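Local coordinates for protein mannosephosphate isomerase, putative (Archaeoglobus fulgidus, PDB 1ZX5) that probably interconverts D-mannose 6-phosphate and D-fructose 6-phosphate as a zinc-dependent type 1 mannose-6-phosphate isomerase, at residues I251-E256 with G272-V277. Numbering follows the deposited sequence.
Sequences ILYAAE and GYSCLV. With EDO (1,2-ethanediol), chain C.
Leu252 and Cys275 form the hydrogen-bonded pair of an antiparallel strand pairing in the C-terminal cupin domain, where strand 274-277 is an outer strand of a five-stranded antiparallel sheet. The short strand axes run at 160° to each other. Leu252 N reaches Cys275 O at 2.7 Å, and Cys275 N returns the bond to Leu252 O with a more bent N-H...O angle of 148°. Leu252 O also receives a CA-H...O contact from Ser274 CA at 3.0 Å. Beyond the regular strand pairing, Ala254 N bonds Tyr273 O almost linearly, and Gly272 N closes on Ala254 O at 2.9 Å. At the positive phi of Gly272 a side chain would collide with the carbonyl oxygen of the residue before it, which by itself accounts for glycine here.

One sheet face carries Ile251, Tyr253, Ser274 and Leu276. With CG anti to the backbone N (chi1 172°), the Tyr253 ring extends beside the Gly272 backbone, its CE1 lying 3.5 Å from Gly272 C. Ser274 OG meets the ring edge in plane at CD1, while its hydrogen bond goes to Glu41 OE1. Tyr253 OH donates a 2.7 Å bond to O2 of an ethanediol, probably from the crystallisation liquor, and O2 in turn donates to Ala255 O. Replacing Tyr253 with alanine would probably open a gap beside Gly272 and cost the ethanediol one of its hydrogen-bond partners. Farther along, Ile251 CG1 packs on Leu276 CD1, and Leu276 continues onto Met61, Leu64 and Leu72 of helix 61-73. Beside Leu252 and Cys275, Leu252 CD1 touches Val277 CG2 at 3.9 Å, and both residues rest on Phe284 of strand 283-288.

Strand 291-298 flanks 251-256 on its other edge; there Ala255 and Glu256 both make backbone hydrogen bonds with Lys292, two residues opposite one, a classic beta bulge. Just past it, Glu256 OE2 is hydrogen-bonded to Tyr165 OH.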
loop_
_atom_site.group_PDB
_atom_site.type_symbol
_atom_site.label_atom_id
_atom_site.label_comp_id
_atom_site.label_asym_id
_atom_site.label_seq_id
_atom_site.Cartn_x
_atom_site.Cartn_y
_atom_site.Cartn_z
ATOM N N ILE A 251 -3.349 10.823 2.333
ATOM C CA ILE A 251 -2.753 10.206 3.512
ATOM C C ILE A 251 -1.268 10.540 3.452
ATOM O O ILE A 251 -0.648 10.449 2.398
ATOM C CB ILE A 251 -3.007 8.656 3.579
ATOM C CG1 ILE A 251 -4.479 8.362 3.927
ATOM C CG2 ILE A 251 -2.071 7.971 4.603
ATOM C CD1 ILE A 251 -4.911 6.894 3.757
ATOM N N LEU A 252 -0.711 10.948 4.582
ATOM C CA LEU A 252 0.708 11.265 4.684
ATOM C C LEU A 252 1.387 10.181 5.494
ATOM O O LEU A 252 0.875 9.778 6.537
ATOM C CB LEU A 252 0.914 12.611 5.407
ATOM C CG LEU A 252 0.175 13.841 4.884
ATOM C CD1 LEU A 252 0.373 15.023 5.855
ATOM C CD2 LEU A 252 0.628 14.210 3.457
ATOM N N TYR A 253 2.544 9.717 5.035
ATOM C CA TYR A 253 3.337 8.790 5.832
ATOM C C TYR A 253 4.712 9.396 6.076
ATOM O O TYR A 253 5.401 9.781 5.128
ATOM C CB TYR A 253 3.453 7.409 5.161
ATOM C CG TYR A 253 4.443 6.522 5.891
ATOM C CD1 TYR A 253 4.101 5.920 7.112
ATOM C CD2 TYR A 253 5.726 6.320 5.390
ATOM C CE1 TYR A 253 5.018 5.140 7.819
ATOM C CE2 TYR A 253 6.648 5.535 6.072
ATOM C CZ TYR A 253 6.294 4.957 7.283
ATOM O OH TYR A 253 7.214 4.195 7.964
ATOM N N ALA A 254 5.122 9.465 7.342
ATOM C CA ALA A 254 6.435 10.021 7.695
ATOM C C ALA A 254 7.519 8.955 7.543
ATOM O O ALA A 254 7.654 8.077 8.386
ATOM C CB ALA A 254 6.417 10.591 9.133
ATOM N N ALA A 255 8.262 9.020 6.452
ATOM C CA ALA A 255 9.281 8.013 6.153
ATOM C C ALA A 255 10.595 8.260 6.893
ATOM O O ALA A 255 11.220 7.315 7.365
ATOM C CB ALA A 255 9.531 7.938 4.641
ATOM N N GLU A 256 11.018 9.526 6.949
ATOM C CA GLU A 256 12.225 9.956 7.666
ATOM C C GLU A 256 11.973 11.314 8.283
ATOM O O GLU A 256 11.460 12.210 7.619
ATOM C CB GLU A 256 13.438 10.101 6.718
ATOM C CG GLU A 256 13.983 8.789 6.167
ATOM C CD GLU A 256 15.014 8.988 5.054
ATOM O OE1 GLU A 256 15.759 10.001 5.082
ATOM O OE2 GLU A 256 15.077 8.123 4.151
ATOM N N GLY A 272 7.365 6.730 10.915
ATOM C CA GLY A 272 6.678 5.459 11.140
ATOM C C GLY A 272 5.172 5.570 11.294
ATOM O O GLY A 272 4.470 4.547 11.417
ATOM N N TYR A 273 4.670 6.805 11.256
ATOM C CA TYR A 273 3.254 7.076 11.471
ATOM C C TYR A 273 2.641 7.827 10.302
ATOM O O TYR A 273 3.343 8.505 9.541
ATOM C CB TYR A 273 3.036 7.831 12.794
ATOM C CG TYR A 273 3.312 6.961 14.005
ATOM C CD1 TYR A 273 2.298 6.202 14.589
ATOM C CD2 TYR A 273 4.603 6.868 14.543
ATOM C CE1 TYR A 273 2.559 5.374 15.698
ATOM C CE2 TYR A 273 4.875 6.058 15.639
ATOM C CZ TYR A 273 3.847 5.318 16.208
ATOM O OH TYR A 273 4.124 4.524 17.292
ATOM N N SER A 274 1.323 7.702 10.190
ATOM C CA SER A 274 0.558 8.260 9.100
ATOM C C SER A 274 -0.496 9.211 9.612
ATOM O O SER A 274 -0.944 9.137 10.764
ATOM C CB SER A 274 -0.164 7.164 8.309
ATOM O OG SER A 274 0.771 6.288 7.737
ATOM N N CYS A 275 -0.963 10.027 8.685
ATOM C CA CYS A 275 -1.912 11.042 8.970
ATOM C C CYS A 275 -2.915 11.070 7.808
ATOM O O CYS A 275 -2.522 11.035 6.645
ATOM C CB CYS A 275 -1.087 12.330 9.045
ATOM S SG CYS A 275 -1.968 13.706 9.184
ATOM N N LEU A 276 -4.206 11.123 8.128
ATOM C CA LEU A 276 -5.269 11.224 7.130
ATOM C C LEU A 276 -5.735 12.683 7.002
ATOM O O LEU A 276 -6.131 13.311 7.991
ATOM C CB LEU A 276 -6.445 10.306 7.511
ATOM C CG LEU A 276 -7.772 10.392 6.736
ATOM C CD1 LEU A 276 -7.643 9.816 5.340
ATOM C CD2 LEU A 276 -8.884 9.638 7.497
ATOM N N VAL A 277 -5.674 13.213 5.781
ATOM C CA VAL A 277 -6.049 14.588 5.507
ATOM C C VAL A 277 -7.310 14.590 4.640
ATOM O O VAL A 277 -7.260 14.178 3.480
ATOM C CB VAL A 277 -4.913 15.359 4.780
ATOM C CG1 VAL A 277 -5.279 16.850 4.620
ATOM C CG2 VAL A 277 -3.552 15.167 5.506
HETATM C C1 EDO C . 11.980 4.118 6.594
HETATM O O1 EDO C . 12.466 3.115 7.510
HETATM C C2 EDO C . 10.448 4.059 6.522
HETATM O O2 EDO C . 9.865 4.793 7.600
#